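Protease (Penicillium cyclopium, PDB 5Z6O) is a proteinase K-like serine protease of the subtilase family, which probably hydrolyses proteins such as casein, gelatin and type IV collagen through a charge relay system. Local coordinates at residues 151-156 against 179-184; 191-196 against 266-271; 239-244 against 253-258. One frame throughout, in Å; residues are numbered along the deposited sequence. Where two conformers were deposited one is given.

Interaction 1 (151-156 against 179-184); sequences NVVRSG and PNVCTI. With CA (calcium ion), chain B.
The last turn of helix 143-154 rests against the calcium-binding loop ahead of strand 182-187, with Val153 set against Asn180 and Val181. One branch of the valine, CG2, lies 3.7 Å from the carbonyl O of Asn180. The other, CG1, lies anti to the backbone N (chi1 176°), which turns it to the Asn180 side chain, where CG1 meets CB at 4.0 Å. A longer apolar contact, 4.3 Å from Val153 CG2 to Val181 CG1, extends the patch inward from the exposed asparagine to a buried valine.

In the subtilase alpha/beta fold, helix 143-154 lies on the crossover between the parallel strands 131-135 and 157-162, and 182-187 is the next strand of the sheet. Both valines also touch Leu159 of strand 157-162, so that strand backs the contact. Gly156, at positive phi, is the C-prime residue of a Schellman motif: its N bonds to Val153 O at 3.0 Å, just where the helix runs out, and Val157 N reaches back to Val152 O. Nearby, Asn151 O takes two donors from the same residue, Ser155 N and Ser155 OG, which arrive at opposite faces of the carbonyl plane; Ser155 OG is 2.8 Å from Asn151 O.

On the loop side, Val181 turns its carbonyl O to the calcium ion, 2.6 Å away. Five waters and Asp204 are also ligands of the ion. One of those waters accepts from Asn180 N, and another donates to Thr183 OG1 at 3.1 Å.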
loop_
_atom_site.group_PDB
_atom_site.type_symbol
_atom_site.label_atom_id
_atom_site.label_comp_id
_atom_site.label_asym_id
_atom_site.label_seq_id
_atom_site.Cartn_x
_atom_site.Cartn_y
_atom_site.Cartn_z
ATOM N N ASN A 151 -13.457 8.406 7.685
ATOM C CA ASN A 151 -14.309 9.004 6.668
ATOM C C ASN A 151 -13.923 8.539 5.264
ATOM O O ASN A 151 -14.793 8.391 4.392
ATOM C CB ASN A 151 -14.232 10.526 6.761
ATOM C CG ASN A 151 -15.132 11.199 5.762
ATOM O OD1 ASN A 151 -16.352 11.064 5.838
ATOM N ND2 ASN A 151 -14.542 11.901 4.797
ATOM N N VAL A 152 -12.621 8.377 4.996
ATOM C CA VAL A 152 -12.218 7.838 3.688
ATOM C C VAL A 152 -12.929 6.519 3.434
ATOM O O VAL A 152 -13.481 6.282 2.344
ATOM C CB VAL A 152 -10.684 7.667 3.617
ATOM C CG1 VAL A 152 -10.227 6.907 2.326
ATOM C CG2 VAL A 152 -10.021 9.017 3.679
ATOM N N VAL A 153 -12.862 5.615 4.413
ATOM C CA VAL A 153 -13.425 4.280 4.199
ATOM C C VAL A 153 -14.945 4.360 4.073
ATOM O O VAL A 153 -15.554 3.712 3.215
ATOM C CB VAL A 153 -12.990 3.346 5.342
ATOM C CG1 VAL A 153 -13.651 1.952 5.190
ATOM C CG2 VAL A 153 -11.488 3.185 5.333
ATOM N N ARG A 154 -15.579 5.177 4.914
ATOM C CA ARG A 154 -17.036 5.312 4.864
ATOM C C ARG A 154 -17.501 5.882 3.527
ATOM O O ARG A 154 -18.632 5.621 3.103
ATOM C CB ARG A 154 -17.504 6.204 6.016
ATOM C CG ARG A 154 -18.862 5.837 6.540
ATOM C CD ARG A 154 -19.338 6.810 7.629
ATOM N NE ARG A 154 -18.313 7.184 8.609
ATOM C CZ ARG A 154 -17.850 6.390 9.581
ATOM N NH1 ARG A 154 -16.928 6.852 10.424
ATOM N NH2 ARG A 154 -18.286 5.138 9.718
ATOM N N SER A 155 -16.635 6.630 2.836
ATOM C CA SER A 155 -16.943 7.226 1.532
ATOM C C SER A 155 -16.658 6.302 0.357
ATOM O O SER A 155 -16.709 6.766 -0.786
ATOM C CB SER A 155 -16.156 8.509 1.335
ATOM O OG SER A 155 -16.457 9.386 2.390
ATOM N N GLY A 156 -16.369 5.020 0.618
ATOM C CA GLY A 156 -16.164 4.049 -0.442
ATOM C C GLY A 156 -14.751 3.938 -0.998
ATOM O O GLY A 156 -14.584 3.540 -2.162
ATOM N N PRO A 179 -10.631 3.469 12.901
ATOM C CA PRO A 179 -11.672 2.467 12.627
ATOM C C PRO A 179 -11.700 2.081 11.153
ATOM O O PRO A 179 -11.696 2.944 10.272
ATOM C CB PRO A 179 -12.971 3.177 13.037
ATOM C CG PRO A 179 -12.539 4.377 13.864
ATOM C CD PRO A 179 -11.207 4.761 13.347
ATOM N N ASN A 180 -11.721 0.771 10.894
ATOM C CA ASN A 180 -12.018 0.197 9.584
ATOM C C ASN A 180 -10.932 0.350 8.537
ATOM O O ASN A 180 -11.223 0.064 7.356
ATOM C CB ASN A 180 -13.300 0.804 8.999
ATOM C CG ASN A 180 -14.471 0.632 9.931
ATOM O OD1 ASN A 180 -14.744 -0.485 10.387
ATOM N ND2 ASN A 180 -15.141 1.731 10.260
ATOM N N VAL A 181 -9.729 0.804 8.891
ATOM C CA VAL A 181 -8.627 0.831 7.928
ATOM C C VAL A 181 -7.977 -0.527 7.932
ATOM O O VAL A 181 -8.249 -1.347 8.810
ATOM C CB VAL A 181 -7.592 1.929 8.252
ATOM C CG1 VAL A 181 -8.225 3.308 8.169
ATOM C CG2 VAL A 181 -6.968 1.700 9.614
ATOM N N CYS A 182 -7.133 -0.792 6.928
ATOM C CA CYS A 182 -6.459 -2.076 6.820
ATOM C C CYS A 182 -5.012 -1.789 7.218
ATOM O O CYS A 182 -4.280 -1.128 6.479
ATOM C CB CYS A 182 -6.596 -2.623 5.396
ATOM S SG CYS A 182 -6.598 -4.436 5.296
ATOM N N THR A 183 -4.639 -2.178 8.434
ATOM C CA THR A 183 -3.357 -1.782 9.017
ATOM C C THR A 183 -2.337 -2.904 8.835
ATOM O O THR A 183 -2.595 -4.048 9.247
ATOM C CB THR A 183 -3.547 -1.496 10.505
ATOM O OG1 THR A 183 -4.479 -0.418 10.658
ATOM C CG2 THR A 183 -2.246 -1.125 11.159
ATOM N N ILE A 184 -1.164 -2.572 8.269
ATOM C CA ILE A 184 -0.280 -3.585 7.679
ATOM C C ILE A 184 1.067 -3.570 8.401
ATOM O O ILE A 184 1.736 -2.534 8.461
ATOM C CB ILE A 184 -0.070 -3.350 6.170
ATOM C CG1 ILE A 184 -1.395 -3.087 5.438
ATOM C CG2 ILE A 184 0.667 -4.528 5.553
ATOM C CD1 ILE A 184 -2.443 -4.189 5.724
HETATM CA CA CA B . -8.591 -3.148 10.615
HETATM O O HOH W 1 -10.049 -1.324 11.851
HETATM O O HOH W 2 -7.105 -1.686 11.589
HETATM O O HOH W 3 -10.324 -3.511 9.049
HETATM O O HOH W 4 -7.852 -3.991 12.570
HETATM O O HOH W 5 -10.104 -4.523 11.895
#

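Interaction 2 (191-196 against 266-271); sequences DGSASF and GAPKGT
Ser193 packs on the Pro268 ring and the Ala267 backbone, OG lying 3.6 Å from Pro268 CD and CB 4.2 Å from Ala267 CA. This is a loop-to-loop contact at the surface of the subtilase alpha/beta fold: 191-196 belongs to the connection between strands 182-187 and 205-208, while the loop 266-271 joins the short strands 261-262 and 274-275. With OG anti to the backbone N (chi1 178°), the hydroxyl is brought up to the CD corner of the proline ring, beyond its rim rather than over its face. Its polar partner is the hydroxyl of Tyr206, on strand 205-208, and the side chains of Ala267, Pro268 and Thr271 also touch that tyrosine, which makes it a common support for both loops.

Beside this, a water accepts from Ser193 N at 2.9 Å. Its other link, to Gly266 O, is weak, and doubtful as well because Gly266 was modelled in two conformers.

Further out, a backbone hydrogen bond between Asp191 and Ser265, next to Gly266, ties the two loops again, and the Asp191 carboxylate forms a salt bridge to Arg15. Ala194 lays its CB on one face of the Phe196 ring, 3.6 Å above the plane and offset toward the rim. Pro268 opens a type II beta turn with Gly270 at its third position (phi 80°), closed by Thr271 N donating to Pro268 O at 3.1 Å.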
loop_
_atom_site.group_PDB
_atom_site.type_symbol
_atom_site.label_atom_id
_atom_site.label_comp_id
_atom_site.label_asym_id
_atom_site.label_seq_id
_atom_site.Cartn_x
_atom_site.Cartn_y
_atom_site.Cartn_z
ATOM N N ASP A 191 10.096 -14.964 6.290
ATOM C CA ASP A 191 8.768 -15.004 6.884
ATOM C C ASP A 191 8.803 -14.644 8.365
ATOM O O ASP A 191 7.904 -15.005 9.112
ATOM C CB ASP A 191 8.070 -16.354 6.693
ATOM C CG ASP A 191 7.515 -16.546 5.279
ATOM O OD1 ASP A 191 7.450 -15.569 4.487
ATOM O OD2 ASP A 191 7.129 -17.662 4.966
ATOM N N GLY A 192 9.793 -13.888 8.802
ATOM C CA GLY A 192 9.759 -13.365 10.152
ATOM C C GLY A 192 9.072 -12.021 10.237
ATOM O O GLY A 192 8.820 -11.362 9.230
ATOM N N SER A 193 8.753 -11.628 11.470
ATOM C CA SER A 193 8.231 -10.301 11.740
ATOM C C SER A 193 9.427 -9.371 11.793
ATOM O O SER A 193 10.359 -9.617 12.561
ATOM C CB SER A 193 7.446 -10.289 13.055
ATOM O OG SER A 193 6.966 -8.994 13.361
ATOM N N ALA A 194 9.429 -8.325 10.962
ATOM C CA ALA A 194 10.582 -7.430 10.898
ATOM C C ALA A 194 10.810 -6.779 12.257
ATOM O O ALA A 194 9.861 -6.475 12.964
ATOM C CB ALA A 194 10.344 -6.350 9.838
ATOM N N SER A 195 12.076 -6.574 12.631
ATOM C CA SER A 195 12.362 -6.137 14.002
ATOM C C SER A 195 11.748 -4.774 14.316
ATOM O O SER A 195 11.407 -4.498 15.471
ATOM C CB SER A 195 13.874 -6.085 14.224
ATOM O OG SER A 195 14.495 -5.257 13.263
ATOM N N PHE A 196 11.631 -3.900 13.319
ATOM C CA PHE A 196 11.118 -2.555 13.550
ATOM C C PHE A 196 9.599 -2.461 13.539
ATOM O O PHE A 196 9.076 -1.397 13.864
ATOM C CB PHE A 196 11.660 -1.601 12.476
ATOM C CG PHE A 196 11.420 -2.091 11.069
ATOM C CD1 PHE A 196 10.167 -1.921 10.470
ATOM C CD2 PHE A 196 12.427 -2.757 10.351
ATOM C CE1 PHE A 196 9.924 -2.402 9.185
ATOM C CE2 PHE A 196 12.205 -3.221 9.038
ATOM C CZ PHE A 196 10.924 -3.039 8.453
ATOM N N GLY A 266 7.250 -16.195 14.712
ATOM C CA GLY A 266 7.629 -15.292 15.792
ATOM C C GLY A 266 6.975 -13.926 15.756
ATOM O O GLY A 266 7.615 -12.926 16.087
ATOM N N ALA A 267 5.725 -13.854 15.328
ATOM C CA ALA A 267 4.934 -12.641 15.455
ATOM C C ALA A 267 4.773 -12.286 16.931
ATOM O O ALA A 267 4.550 -13.167 17.750
ATOM C CB ALA A 267 3.546 -12.811 14.833
ATOM N N PRO A 268 4.852 -11.025 17.293
ATOM C CA PRO A 268 4.631 -10.642 18.696
ATOM C C PRO A 268 3.303 -11.138 19.277
ATOM O O PRO A 268 2.329 -11.383 18.559
ATOM C CB PRO A 268 4.694 -9.108 18.640
ATOM C CG PRO A 268 5.606 -8.820 17.493
ATOM C CD PRO A 268 5.290 -9.895 16.458
ATOM N N LYS A 269 3.229 -11.303 20.596
ATOM C CA LYS A 269 2.010 -11.868 21.175
ATOM C C LYS A 269 0.846 -10.908 20.995
ATOM O O LYS A 269 1.013 -9.681 21.045
ATOM C CB LYS A 269 2.195 -12.183 22.666
ATOM C CG LYS A 269 2.170 -10.960 23.565
ATOM C CD LYS A 269 1.371 -11.225 24.849
ATOM C CE LYS A 269 1.513 -10.072 25.847
ATOM N NZ LYS A 269 2.935 -9.856 26.274
ATOM N N GLY A 270 -0.328 -11.472 20.744
ATOM C CA GLY A 270 -1.485 -10.657 20.468
ATOM C C GLY A 270 -1.550 -10.129 19.049
ATOM O O GLY A 270 -2.446 -9.332 18.754
ATOM N N THR A 271 -0.636 -10.560 18.164
ATOM C CA THR A 271 -0.562 -10.100 16.770
ATOM C C THR A 271 -0.854 -11.261 15.827
ATOM O O THR A 271 -0.394 -12.390 16.051
ATOM C CB THR A 271 0.824 -9.500 16.458
ATOM O OG1 THR A 271 1.116 -8.477 17.410
ATOM C CG2 THR A 271 0.872 -8.863 15.058
HETATM O O HOH W 6 9.692 -12.973 13.874
#

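Interaction 3 (239-244 against 253-258); sequences AYLMAL and CARIVQ
Leu241 and Ile256 make the apolar core of this contact, the leucine CD1 methyl sitting 3.7 Å from Ile256 CG1. Leu241 CG is anti to its carbonyl carbon (chi1 -70°) and CD1 then extends away from CA, which carries the methyl across to the other helix. The isoleucine leaves its own helix at an angle to that line, and it is the end of its chain, rather than its CB, that turns to the leucine. Leu241 CD1 also brushes the aliphatic part of Arg255, at 4.3 Å from CG, so the arginine stem borders the patch where it nears the surface. Ile256 also packs on Leu205 of strand 205-208.

The two segments belong to consecutive helices, 227-245 and 249-259, joined by a short link. The first of these is the subtilase helix that carries Ser228, the probable charge-relay serine, near its start; the contact lies far along it, toward its C-terminal end.

Polar interactions gather at the guanidinium of Arg255. NH2 donates to Gln258 OE1, one turn on in the same helix, over 3.0 Å with an N-H...O angle of 149°. The acceptor lies close to the guanidinium plane, whereas the donor stands well above the plane of the glutamine carbonyl. NH1 forms a salt bridge with Glu245, the last residue of helix 227-245, which gives the two helices an ionic tie beside the apolar one; Asp259 is a further but long and weak partner of NH1.

A covalent link comes from Cys253, whose SG is bonded to Cys182 SG at the start of strand 182-187.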
loop_
_atom_site.group_PDB
_atom_site.type_symbol
_atom_site.label_atom_id
_atom_site.label_comp_id
_atom_site.label_asym_id
_atom_site.label_seq_id
_atom_site.Cartn_x
_atom_site.Cartn_y
_atom_site.Cartn_z
ATOM N N ALA A 239 -6.568 -3.620 -5.149
ATOM C CA ALA A 239 -6.979 -3.226 -6.499
ATOM C C ALA A 239 -7.115 -4.455 -7.393
ATOM O O ALA A 239 -8.083 -4.594 -8.153
ATOM C CB ALA A 239 -5.966 -2.214 -7.068
ATOM N N TYR A 240 -6.162 -5.383 -7.276
ATOM C CA TYR A 240 -6.214 -6.649 -7.991
ATOM C C TYR A 240 -7.514 -7.411 -7.708
ATOM O O TYR A 240 -8.187 -7.895 -8.631
ATOM C CB TYR A 240 -4.996 -7.443 -7.569
ATOM C CG TYR A 240 -4.929 -8.839 -8.089
ATOM C CD1 TYR A 240 -4.564 -9.090 -9.409
ATOM C CD2 TYR A 240 -5.229 -9.900 -7.267
ATOM C CE1 TYR A 240 -4.505 -10.398 -9.894
ATOM C CE2 TYR A 240 -5.130 -11.237 -7.725
ATOM C CZ TYR A 240 -4.789 -11.452 -9.030
ATOM O OH TYR A 240 -4.717 -12.747 -9.449
ATOM N N LEU A 241 -7.884 -7.546 -6.424
ATOM C CA LEU A 241 -9.062 -8.342 -6.105
ATOM C C LEU A 241 -10.336 -7.628 -6.523
ATOM O O LEU A 241 -11.320 -8.285 -6.884
ATOM C CB LEU A 241 -9.100 -8.657 -4.603
ATOM C CG LEU A 241 -8.008 -9.639 -4.182
ATOM C CD1 LEU A 241 -7.972 -9.785 -2.652
ATOM C CD2 LEU A 241 -8.271 -10.993 -4.824
ATOM N N MET A 242 -10.351 -6.296 -6.460
ATOM C CA MET A 242 -11.512 -5.556 -6.937
ATOM C C MET A 242 -11.753 -5.818 -8.410
ATOM O O MET A 242 -12.892 -6.041 -8.826
ATOM C CB MET A 242 -11.331 -4.044 -6.716
ATOM C CG MET A 242 -11.462 -3.654 -5.260
ATOM S SD MET A 242 -11.009 -1.877 -5.086
ATOM C CE MET A 242 -11.280 -1.746 -3.323
ATOM N N ALA A 243 -10.690 -5.766 -9.221
ATOM C CA ALA A 243 -10.895 -5.949 -10.654
ATOM C C ALA A 243 -11.134 -7.412 -10.993
ATOM O O ALA A 243 -11.805 -7.699 -11.985
ATOM C CB ALA A 243 -9.701 -5.410 -11.446
ATOM N N LEU A 244 -10.626 -8.340 -10.172
ATOM C CA LEU A 244 -10.768 -9.777 -10.441
ATOM C C LEU A 244 -12.108 -10.327 -9.952
ATOM O O LEU A 244 -12.856 -10.946 -10.714
ATOM C CB LEU A 244 -9.612 -10.538 -9.790
ATOM C CG LEU A 244 -9.686 -12.073 -9.861
ATOM C CD1 LEU A 244 -9.534 -12.508 -11.304
ATOM C CD2 LEU A 244 -8.614 -12.726 -8.989
ATOM N N CYS A 253 -10.653 -5.399 2.952
ATOM C CA CYS A 253 -9.701 -5.816 3.984
ATOM C C CYS A 253 -10.081 -7.187 4.505
ATOM O O CYS A 253 -9.221 -8.069 4.669
ATOM C CB CYS A 253 -9.654 -4.778 5.121
ATOM S SG CYS A 253 -8.291 -5.028 6.294
ATOM N N ALA A 254 -11.392 -7.413 4.705
ATOM C CA ALA A 254 -11.809 -8.703 5.251
ATOM C C ALA A 254 -11.514 -9.838 4.271
ATOM O O ALA A 254 -11.119 -10.938 4.693
ATOM C CB ALA A 254 -13.304 -8.678 5.594
ATOM N N ARG A 255 -11.658 -9.569 2.975
ATOM C CA ARG A 255 -11.376 -10.592 1.970
ATOM C C ARG A 255 -9.876 -10.907 1.897
ATOM O O ARG A 255 -9.478 -12.073 1.775
ATOM C CB ARG A 255 -11.892 -10.119 0.616
ATOM C CG ARG A 255 -11.559 -11.053 -0.553
ATOM C CD ARG A 255 -12.167 -12.440 -0.362
ATOM N NE ARG A 255 -11.903 -13.220 -1.560
ATOM C CZ ARG A 255 -11.879 -14.540 -1.595
ATOM N NH1 ARG A 255 -11.607 -15.158 -2.740
ATOM N NH2 ARG A 255 -12.111 -15.230 -0.483
ATOM N N ILE A 256 -9.031 -9.877 1.974
ATOM C CA ILE A 256 -7.585 -10.105 2.022
ATOM C C ILE A 256 -7.207 -10.902 3.265
ATOM O O ILE A 256 -6.379 -11.817 3.200
ATOM C CB ILE A 256 -6.845 -8.762 1.953
ATOM C CG1 ILE A 256 -6.955 -8.222 0.539
ATOM C CG2 ILE A 256 -5.384 -8.883 2.419
ATOM C CD1 ILE A 256 -6.678 -6.712 0.477
ATOM N N VAL A 257 -7.832 -10.611 4.402
ATOM C CA VAL A 257 -7.481 -11.358 5.605
ATOM C C VAL A 257 -7.917 -12.821 5.475
ATOM O O VAL A 257 -7.208 -13.743 5.913
ATOM C CB VAL A 257 -8.081 -10.680 6.860
ATOM C CG1 VAL A 257 -7.986 -11.618 8.054
ATOM C CG2 VAL A 257 -7.416 -9.284 7.120
ATOM N N GLN A 258 -9.065 -13.055 4.824
ATOM C CA GLN A 258 -9.573 -14.410 4.615
ATOM C C GLN A 258 -8.644 -15.215 3.708
ATOM O O GLN A 258 -8.423 -16.410 3.936
ATOM C CB GLN A 258 -10.986 -14.333 4.012
ATOM C CG GLN A 258 -11.603 -15.659 3.706
ATOM C CD GLN A 258 -12.996 -15.528 3.110
ATOM O OE1 GLN A 258 -13.240 -14.698 2.227
ATOM N NE2 GLN A 258 -13.923 -16.356 3.596
#

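How the interactions relate
Interaction 3 is a buried helix-to-helix contact, interaction 1 is partly buried where a helix end meets a metal-binding loop, and interaction 2 is a surface meeting of two loops. Interactions 1 and 3 are joined directly, by the disulfide Cys182-Cys253, with the SG atoms 2.1 Å apart; interaction 2 touches neither. Strand 205-208 is common ground: its side chains touch Cys182 and Ile184, Ile256 and Pro268. Apolar branches make the contact in interactions 1 and 3, though the first valine meets mainly an asparagine; the calcium ion is held by the loop side of interaction 1, and a salt bridge to the helix end lies beside interaction 3. Interaction 2 sets a serine against a proline ring.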